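Local atomic coordinates of CurD (Moorea producens 3L, PDB entry 5KP7), a protein that probably works as a hydroxymethylglutaryl-CoA synthase of the thiolase-like superfamily and binds a 4'-phosphopantetheine group. Residues 34-39 with 71-76; 228-233 with 401-406; 262-267 with 305-310. The protein carries 3 engineered substitutions. All blocks are in the same frame, centred on the assembly; numbering follows the deposited sequence. Where two conformers were deposited one is given.

Interaction 1 (34-39 with 71-76); sequences SVYGGA and PYEDPV
Tyr36 and Glu73 join a central strand of the thiolase-like core sheet to the approach of a helix. Strand 29-36 ends at the tyrosine, and the glutamate lies one residue before Asp74, the N-cap of helix 75-89. The phenol OH of Tyr36 donates to Glu73 OE2 over 2.6 Å, reaching the syn side of that oxygen only 15° out of the carboxylate plane. OE2 lies at the edge of the Tyr36 ring, near its plane, while the ring and carboxylate planes stand steeply to each other, 77° apart. Extended beyond CG (chi2 -177°), the glutamate chain carries its carboxylate to the buried phenol. Around Tyr36 the packing is tight: Gly38 N lies 3.6 Å above the centre of the Tyr36 ring plane, and Tyr78 of helix 75-89 meets the ring edge-to-face. A phenylalanine in place of Tyr36 would probably keep the stacking but leave Glu73 OE2 without its hydroxyl donor in a buried setting. The second oxygen, OE1, receives Leu70 N and a bridging water. Ala39 sets its CB 4.3 Å from Glu73 OE1, and that water, 2.6 Å from Glu73 OE1, accepts the backbone N-H of Ala39.

Interaction 2 (228-233 with 401-406); sequences PNPDSE and VAFGTR
Asp231 and Phe403 make the polar clasp between two loops at the protein surface: the one joining strands 225-226 and 234-235, and the one between helix 388-397 and strand 408-409. The backbone N of Phe403 points at Asp231 OD2, 2.8 Å away and nearly straight at 163°, and uses the syn lone pair of that oxygen. The same OD2 rests against Ala402, 3.5 Å from its CA, so one carboxylate oxygen is wedged against the start of the turn. Next to it the proline packs closely, with Pro230 CB 3.4 Å from Phe403 CB, the two side chains crossing at about a right angle.

From this compact centre the contact thins outward. Phe403 leans its ring away from the other loop because chi1 (-173°) sets CG opposite the backbone N; CD2 still lies 3.9 Å from Pro230 CG, but the rest of the ring leads off toward the protein surface, where Pro230 and Phe403 each have crystal neighbours. On the other oxygen of the aspartate the link is indirect: one water donates both to Asp231 OD1 and to Val401 O.

The presented N-H belongs to a type II beta turn from Ala402 to Thr405, closed by Thr405 N and by Thr405 OG1, the latter 2.6 Å from Ala402 O. Gly404 takes its third position, where a CB would collide with the preceding carbonyl oxygen. One carboxylate of the 228-233 loop therefore serves two backbone groups of the other loop, the Phe403 N-H directly and Val401 O through water, beside the apolar contact of Pro230 with Phe403.

Interaction 3 (262-267 with 305-310); sequences VDYRES and QRRVMP
Tyr264 O is gripped by both terminal nitrogens of Arg307: NH2 donates to it over 2.8 Å, with an N-H...O angle of 150°, and NH1 adds a weak bond at 3.2 Å. The NH2 bond falls on a lone pair in the carbonyl plane, and the oxygen lies at the edge of the guanidinium, close to its plane. The arginine reaches it from the end of helix 297-307, its chain bent at chi3 (-69°). The group then meets the loop between helix 237-258 and strand 270-273, an outermost strand of the core sheet within this chain. Tyr264 turns its ring steeply to the guanidinium, 82° between planes, and the separation of 5.6 Å from Arg307 CZ to the ring centroid allows at most a weak cation-pi attraction.

The loop that offers this carbonyl is itself braced. Asp263 OD2 accepts the backbone N-H groups of Arg265 and Glu266, forming an Asx turn and motif, and Ser267 OG takes the N-H of Asp263. Toward solvent the contact is looser: a water donates to Arg265 O and accepts from Arg306 NH2, while Arg265 CG lies 4.3 Å from Arg306 NH1, at the edge of that guanidinium. Arg307 CG lies over one face of the Arg306 guanidinium.

Asp303 pairs with Arg306 and Arg307 and Glu299 with Arg265, which probably offsets part of the positive charge. Arg307 NH2 also donates to Phe268 O. The buried Arg307 thus donates to two carbonyls four residues apart and so ties the loop to the end of helix 297-307.

In the fold
Followed from the N terminus, interaction 1 closes first, bringing the end of strand 29-36 to the start of helix 75-89 across a loop of 31 residues. Interaction 2 opens much later, at 228-233, and closes only at 401-406, so its long excursion encloses interaction 3, where 262-267 meets 305-310. No two of them cross. Interactions 2 and 3 nevertheless lie on opposite sides of the chain's centre, about 40 Å apart between centres. Interactions 1 and 2 are neighbours, about 17 Å between centres, and touch where Pro71 O lies 3.6 Å from Val401 CG1. Interaction 1 serves a central strand, interaction 2 two surface loops, and interaction 3 the loop before outermost strand 270-273.

Interaction 1 (34-39 with 71-76)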
loop_
_atom_site.group_PDB
_atom_site.type_symbol
_atom_site.label_atom_id
_atom_site.label_comp_id
_atom_site.label_asym_id
_atom_site.label_seq_id
_atom_site.Cartn_x
_atom_site.Cartn_y
_atom_site.Cartn_z
ATOM N N SER A 34 3.347 -14.804 3.405
ATOM C CA SER A 34 4.769 -14.563 3.571
ATOM C C SER A 34 5.134 -13.236 2.914
ATOM O O SER A 34 4.458 -12.793 1.970
ATOM C CB SER A 34 5.553 -15.747 3.021
ATOM O OG SER A 34 6.938 -15.499 3.068
ATOM N N VAL A 35 6.160 -12.581 3.455
ATOM C CA VAL A 35 6.522 -11.204 3.065
ATOM C C VAL A 35 7.991 -11.166 2.639
ATOM O O VAL A 35 8.814 -11.855 3.252
ATOM C CB VAL A 35 6.358 -10.272 4.289
ATOM C CG1 VAL A 35 6.951 -8.881 4.038
ATOM C CG2 VAL A 35 4.902 -10.198 4.698
ATOM N N TYR A 36 8.326 -10.345 1.644
ATOM C CA TYR A 36 9.705 -9.954 1.386
ATOM C C TYR A 36 9.754 -8.441 1.368
ATOM O O TYR A 36 9.157 -7.825 0.485
ATOM C CB TYR A 36 10.235 -10.545 0.092
ATOM C CG TYR A 36 11.652 -10.119 -0.240
ATOM C CD1 TYR A 36 12.716 -10.412 0.616
ATOM C CD2 TYR A 36 11.942 -9.412 -1.391
ATOM C CE1 TYR A 36 14.014 -10.022 0.319
ATOM C CE2 TYR A 36 13.247 -9.025 -1.693
ATOM C CZ TYR A 36 14.283 -9.328 -0.827
ATOM O OH TYR A 36 15.603 -8.985 -1.096
ATOM N N GLY A 37 10.458 -7.870 2.346
ATOM C CA GLY A 37 10.548 -6.418 2.507
ATOM C C GLY A 37 11.849 -5.816 2.022
ATOM O O GLY A 37 12.256 -4.739 2.490
ATOM N N GLY A 38 12.500 -6.520 1.108
ATOM C CA GLY A 38 13.715 -6.057 0.440
ATOM C C GLY A 38 14.974 -6.424 1.178
ATOM O O GLY A 38 14.933 -6.983 2.289
ATOM N N ALA A 39 16.107 -6.135 0.546
ATOM C CA ALA A 39 17.416 -6.425 1.124
ATOM C C ALA A 39 18.082 -5.194 1.755
ATOM O O ALA A 39 19.076 -5.316 2.493
ATOM C CB ALA A 39 18.316 -7.011 0.050
ATOM N N PRO A 71 19.745 -3.076 -8.182
ATOM C CA PRO A 71 19.649 -3.308 -9.647
ATOM C C PRO A 71 19.531 -4.780 -10.044
ATOM O O PRO A 71 18.902 -5.104 -11.053
ATOM C CB PRO A 71 20.912 -2.624 -10.202
ATOM C CG PRO A 71 21.225 -1.588 -9.182
ATOM C CD PRO A 71 20.890 -2.196 -7.835
ATOM N N TYR A 72 20.015 -5.661 -9.165
ATOM C CA TYR A 72 19.915 -7.087 -9.364
ATOM C C TYR A 72 18.701 -7.677 -8.659
ATOM O O TYR A 72 18.698 -8.852 -8.271
ATOM C CB TYR A 72 21.238 -7.771 -8.966
ATOM C CG TYR A 72 21.793 -7.368 -7.621
ATOM C CD1 TYR A 72 21.235 -7.859 -6.428
ATOM C CD2 TYR A 72 22.850 -6.450 -7.512
ATOM C CE1 TYR A 72 21.756 -7.483 -5.194
ATOM C CE2 TYR A 72 23.351 -6.076 -6.280
ATOM C CZ TYR A 72 22.804 -6.594 -5.136
ATOM O OH TYR A 72 23.336 -6.217 -3.924
ATOM N N GLU A 73 17.644 -6.868 -8.503
ATOM C CA GLU A 73 16.352 -7.363 -8.074
ATOM C C GLU A 73 15.302 -6.727 -8.962
ATOM O O GLU A 73 15.516 -5.640 -9.545
ATOM C CB GLU A 73 16.078 -6.983 -6.622
ATOM C CG GLU A 73 17.102 -7.527 -5.628
ATOM C CD GLU A 73 16.713 -7.155 -4.222
ATOM O OE1 GLU A 73 16.955 -5.973 -3.842
ATOM O OE2 GLU A 73 16.125 -8.029 -3.494
ATOM N N ASP A 74 14.182 -7.427 -9.091
ATOM C CA ASP A 74 13.058 -6.915 -9.844
ATOM C C ASP A 74 11.768 -7.469 -9.217
ATOM O O ASP A 74 11.823 -8.156 -8.192
ATOM C CB ASP A 74 13.275 -7.194 -11.347
ATOM C CG ASP A 74 13.062 -8.635 -11.738
ATOM O OD1 ASP A 74 12.637 -9.430 -10.877
ATOM O OD2 ASP A 74 13.304 -8.954 -12.929
ATOM N N PRO A 75 10.594 -7.171 -9.787
ATOM C CA PRO A 75 9.380 -7.661 -9.155
ATOM C C PRO A 75 9.250 -9.172 -9.141
ATOM O O PRO A 75 8.617 -9.703 -8.259
ATOM C CB PRO A 75 8.260 -6.980 -9.949
ATOM C CG PRO A 75 8.895 -5.737 -10.445
ATOM C CD PRO A 75 10.304 -6.129 -10.795
ATOM N N VAL A 76 9.865 -9.868 -10.098
ATOM C CA VAL A 76 9.888 -11.330 -10.095
ATOM C C VAL A 76 10.693 -11.853 -8.915
ATOM O O VAL A 76 10.247 -12.725 -8.183
ATOM C CB VAL A 76 10.465 -11.893 -11.433
ATOM C CG1 VAL A 76 10.657 -13.404 -11.365
ATOM C CG2 VAL A 76 9.559 -11.521 -12.609
HETATM O O HOH W 1 15.928 -4.722 -1.811
#

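Interaction 2 (228-233 with 401-406)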
loop_
_atom_site.group_PDB
_atom_site.type_symbol
_atom_site.label_atom_id
_atom_site.label_comp_id
_atom_site.label_asym_id
_atom_site.label_seq_id
_atom_site.Cartn_x
_atom_site.Cartn_y
_atom_site.Cartn_z
ATOM N N PRO A 228 2.020 6.476 -16.828
ATOM C CA PRO A 228 1.895 6.472 -18.270
ATOM C C PRO A 228 3.198 6.196 -18.970
ATOM O O PRO A 228 3.183 5.977 -20.170
ATOM C CB PRO A 228 1.402 7.900 -18.575
ATOM C CG PRO A 228 2.040 8.701 -17.482
ATOM C CD PRO A 228 1.983 7.835 -16.271
ATOM N N ASN A 229 4.309 6.257 -18.246
ATOM C CA ASN A 229 5.609 5.882 -18.783
ATOM C C ASN A 229 6.229 4.839 -17.860
ATOM O O ASN A 229 5.892 4.749 -16.679
ATOM C CB ASN A 229 6.558 7.074 -18.821
ATOM C CG ASN A 229 6.058 8.208 -19.681
ATOM O OD1 ASN A 229 6.113 8.128 -20.901
ATOM N ND2 ASN A 229 5.645 9.305 -19.039
ATOM N N PRO A 230 7.142 4.030 -18.410
ATOM C CA PRO A 230 7.820 3.081 -17.543
ATOM C C PRO A 230 8.665 3.765 -16.483
ATOM O O PRO A 230 9.133 4.899 -16.682
ATOM C CB PRO A 230 8.735 2.299 -18.502
ATOM C CG PRO A 230 8.401 2.703 -19.878
ATOM C CD PRO A 230 7.613 3.995 -19.801
ATOM N N ASP A 231 8.839 3.081 -15.369
ATOM C CA ASP A 231 9.815 3.449 -14.352
ATOM C C ASP A 231 9.503 4.847 -13.837
ATOM O O ASP A 231 10.386 5.689 -13.685
ATOM C CB ASP A 231 11.238 3.353 -14.907
ATOM C CG ASP A 231 11.605 1.931 -15.386
ATOM O OD1 ASP A 231 11.366 0.941 -14.664
ATOM O OD2 ASP A 231 12.165 1.823 -16.482
ATOM N N SER A 232 8.214 5.098 -13.606
ATOM C CA SER A 232 7.747 6.466 -13.379
ATOM C C SER A 232 6.332 6.471 -12.824
ATOM O O SER A 232 5.648 5.452 -12.840
ATOM C CB SER A 232 7.785 7.268 -14.688
ATOM O OG SER A 232 7.785 8.647 -14.382
ATOM N N GLU A 233 5.916 7.629 -12.325
ATOM C CA GLU A 233 4.557 7.852 -11.828
ATOM C C GLU A 233 4.253 9.336 -12.026
ATOM O O GLU A 233 5.173 10.147 -11.896
ATOM C CB GLU A 233 4.441 7.472 -10.356
ATOM C CG GLU A 233 3.021 7.598 -9.805
ATOM C CD GLU A 233 2.847 7.040 -8.397
ATOM O OE1 GLU A 233 3.828 6.996 -7.632
ATOM O OE2 GLU A 233 1.699 6.670 -8.052
ATOM N N VAL A 401 18.799 -1.395 -15.827
ATOM C CA VAL A 401 17.737 -2.381 -15.834
ATOM C C VAL A 401 16.385 -1.686 -16.035
ATOM O O VAL A 401 15.363 -2.197 -15.578
ATOM C CB VAL A 401 17.715 -3.257 -14.549
ATOM C CG1 VAL A 401 18.966 -4.104 -14.502
ATOM C CG2 VAL A 401 17.630 -2.444 -13.278
ATOM N N ALA A 402 16.389 -0.572 -16.753
ATOM C CA ALA A 402 15.108 0.105 -17.134
ATOM C C ALA A 402 14.198 -0.846 -17.906
ATOM O O ALA A 402 14.634 -1.797 -18.569
ATOM C CB ALA A 402 15.409 1.321 -18.006
ATOM N N PHE A 403 12.905 -0.537 -17.878
ATOM C CA PHE A 403 11.950 -1.211 -18.736
ATOM C C PHE A 403 12.434 -1.215 -20.171
ATOM O O PHE A 403 12.935 -0.201 -20.690
ATOM C CB PHE A 403 10.574 -0.527 -18.663
ATOM C CG PHE A 403 9.505 -1.273 -19.397
ATOM C CD1 PHE A 403 8.823 -2.263 -18.764
ATOM C CD2 PHE A 403 9.222 -1.008 -20.723
ATOM C CE1 PHE A 403 7.866 -2.994 -19.413
ATOM C CE2 PHE A 403 8.264 -1.737 -21.395
ATOM C CZ PHE A 403 7.615 -2.756 -20.744
ATOM N N GLY A 404 12.327 -2.380 -20.796
ATOM C CA GLY A 404 12.653 -2.546 -22.215
ATOM C C GLY A 404 14.099 -2.966 -22.493
ATOM O O GLY A 404 14.488 -3.120 -23.660
ATOM N N THR A 405 14.899 -3.110 -21.435
ATOM C CA THR A 405 16.271 -3.557 -21.553
ATOM C C THR A 405 16.363 -4.914 -22.240
ATOM O O THR A 405 15.693 -5.854 -21.841
ATOM C CB THR A 405 16.954 -3.601 -20.176
ATOM O OG1 THR A 405 17.006 -2.253 -19.639
ATOM C CG2 THR A 405 18.364 -4.177 -20.284
ATOM N N ARG A 406 17.176 -4.978 -23.298
ATOM C CA ARG A 406 17.351 -6.216 -24.062
ATOM C C ARG A 406 18.467 -7.103 -23.475
ATOM O O ARG A 406 18.323 -8.310 -23.411
ATOM C CB ARG A 406 17.643 -5.893 -25.531
ATOM C CG ARG A 406 17.618 -7.127 -26.438
ATOM C CD ARG A 406 18.202 -6.850 -27.788
ATOM N NE ARG A 406 17.239 -6.277 -28.667
ATOM C CZ ARG A 406 16.638 -6.906 -29.688
ATOM N NH1 ARG A 406 15.743 -6.238 -30.384
ATOM N NH2 ARG A 406 16.897 -8.182 -30.008
HETATM O O HOH W 2 13.161 -1.225 -14.000
#

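Interaction 3 (262-267 with 305-310)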
loop_
_atom_site.group_PDB
_atom_site.type_symbol
_atom_site.label_atom_id
_atom_site.label_comp_id
_atom_site.label_asym_id
_atom_site.label_seq_id
_atom_site.Cartn_x
_atom_site.Cartn_y
_atom_site.Cartn_z
ATOM N N VAL A 262 -23.895 -4.038 10.869
ATOM C CA VAL A 262 -22.468 -3.841 11.107
ATOM C C VAL A 262 -22.202 -2.434 11.657
ATOM O O VAL A 262 -22.900 -1.482 11.297
ATOM C CB VAL A 262 -21.632 -4.139 9.851
ATOM C CG1 VAL A 262 -21.767 -3.032 8.804
ATOM C CG2 VAL A 262 -20.180 -4.359 10.227
ATOM N N ASP A 263 -21.239 -2.333 12.567
ATOM C CA ASP A 263 -20.855 -1.072 13.201
ATOM C C ASP A 263 -19.368 -0.851 13.023
ATOM O O ASP A 263 -18.599 -1.759 13.282
ATOM C CB ASP A 263 -21.203 -1.096 14.695
ATOM C CG ASP A 263 -20.951 0.238 15.360
ATOM O OD1 ASP A 263 -21.919 1.041 15.434
ATOM O OD2 ASP A 263 -19.815 0.491 15.793
ATOM N N TYR A 264 -18.971 0.342 12.588
ATOM C CA TYR A 264 -17.578 0.600 12.246
ATOM C C TYR A 264 -16.635 0.483 13.451
ATOM O O TYR A 264 -15.489 0.127 13.273
ATOM C CB TYR A 264 -17.430 1.966 11.603
ATOM C CG TYR A 264 -16.082 2.254 11.017
ATOM C CD1 TYR A 264 -15.659 1.641 9.821
ATOM C CD2 TYR A 264 -15.241 3.173 11.605
ATOM C CE1 TYR A 264 -14.416 1.904 9.278
ATOM C CE2 TYR A 264 -14.000 3.458 11.059
ATOM C CZ TYR A 264 -13.610 2.828 9.884
ATOM O OH TYR A 264 -12.396 3.097 9.319
ATOM N N ARG A 265 -17.123 0.779 14.653
ATOM C CA ARG A 265 -16.326 0.543 15.862
ATOM C C ARG A 265 -16.498 -0.869 16.379
ATOM O O ARG A 265 -15.523 -1.562 16.618
ATOM C CB ARG A 265 -16.662 1.529 16.978
ATOM C CG ARG A 265 -15.799 1.295 18.217
ATOM C CD ARG A 265 -15.738 2.478 19.167
ATOM N NE ARG A 265 -17.016 3.153 19.291
ATOM C CZ ARG A 265 -17.191 4.466 19.514
ATOM N NH1 ARG A 265 -16.158 5.318 19.654
ATOM N NH2 ARG A 265 -18.430 4.943 19.599
ATOM N N GLU A 266 -17.735 -1.297 16.567
ATOM C CA GLU A 266 -17.993 -2.534 17.310
ATOM C C GLU A 266 -17.721 -3.827 16.562
ATOM O O GLU A 266 -17.411 -4.823 17.195
ATOM C CB GLU A 266 -19.440 -2.565 17.850
ATOM C CG GLU A 266 -19.763 -1.417 18.781
ATOM C CD GLU A 266 -18.827 -1.368 19.975
ATOM O OE1 GLU A 266 -18.696 -2.400 20.686
ATOM O OE2 GLU A 266 -18.212 -0.302 20.218
ATOM N N SER A 267 -17.833 -3.833 15.233
ATOM C CA SER A 267 -17.721 -5.075 14.483
ATOM C C SER A 267 -16.304 -5.452 14.118
ATOM O O SER A 267 -16.075 -6.574 13.709
ATOM C CB SER A 267 -18.557 -4.993 13.206
ATOM O OG SER A 267 -19.911 -4.749 13.568
ATOM N N GLN A 305 -5.018 4.280 18.000
ATOM C CA GLN A 305 -3.888 3.534 18.551
ATOM C C GLN A 305 -4.223 2.067 18.754
ATOM O O GLN A 305 -3.393 1.197 18.513
ATOM C CB GLN A 305 -3.371 4.149 19.853
ATOM C CG GLN A 305 -2.006 3.601 20.247
ATOM C CD GLN A 305 -1.434 4.256 21.475
ATOM O OE1 GLN A 305 -0.713 5.238 21.377
ATOM N NE2 GLN A 305 -1.790 3.742 22.673
ATOM N N ARG A 306 -5.443 1.793 19.203
ATOM C CA ARG A 306 -5.866 0.423 19.496
ATOM C C ARG A 306 -6.053 -0.404 18.229
ATOM O O ARG A 306 -5.600 -1.537 18.176
ATOM C CB ARG A 306 -7.175 0.433 20.280
ATOM C CG ARG A 306 -7.683 -0.951 20.664
ATOM C CD ARG A 306 -8.881 -0.913 21.604
ATOM N NE ARG A 306 -9.995 -0.159 21.017
ATOM C CZ ARG A 306 -11.032 -0.659 20.341
ATOM N NH1 ARG A 306 -11.965 0.191 19.899
ATOM N NH2 ARG A 306 -11.177 -1.966 20.112
ATOM N N ARG A 307 -6.737 0.161 17.234
ATOM C CA ARG A 307 -7.233 -0.620 16.104
ATOM C C ARG A 307 -6.446 -0.463 14.802
ATOM O O ARG A 307 -6.534 -1.322 13.943
ATOM C CB ARG A 307 -8.704 -0.327 15.828
ATOM C CG ARG A 307 -9.642 -0.657 16.993
ATOM C CD ARG A 307 -11.067 -0.916 16.521
ATOM N NE ARG A 307 -11.673 0.312 16.026
ATOM C CZ ARG A 307 -12.627 0.401 15.090
ATOM N NH1 ARG A 307 -13.091 1.593 14.764
ATOM N NH2 ARG A 307 -13.156 -0.678 14.522
ATOM N N VAL A 308 -5.718 0.641 14.663
ATOM C CA VAL A 308 -5.087 0.989 13.391
ATOM C C VAL A 308 -3.557 1.008 13.484
ATOM O O VAL A 308 -2.874 0.527 12.569
ATOM C CB VAL A 308 -5.600 2.338 12.890
ATOM C CG1 VAL A 308 -5.044 2.622 11.502
ATOM C CG2 VAL A 308 -7.116 2.366 12.891
ATOM N N MET A 309 -2.995 1.525 14.571
ATOM C CA MET A 309 -1.550 1.556 14.695
ATOM C C MET A 309 -0.842 0.182 14.505
ATOM O O MET A 309 0.235 0.126 13.898
ATOM C CB MET A 309 -1.163 2.234 16.014
ATOM C CG MET A 309 0.268 2.602 16.136
ATOM S SD MET A 309 0.750 3.960 15.022
ATOM C CE MET A 309 2.322 3.226 14.731
ATOM N N PRO A 310 -1.431 -0.937 14.994
ATOM C CA PRO A 310 -0.699 -2.212 14.832
ATOM C C PRO A 310 -0.402 -2.543 13.356
ATOM O O PRO A 310 0.710 -3.003 13.035
ATOM C CB PRO A 310 -1.647 -3.242 15.471
ATOM C CG PRO A 310 -2.328 -2.434 16.538
ATOM C CD PRO A 310 -2.578 -1.090 15.911
HETATM O O HOH W 3 -13.861 -2.446 18.678
#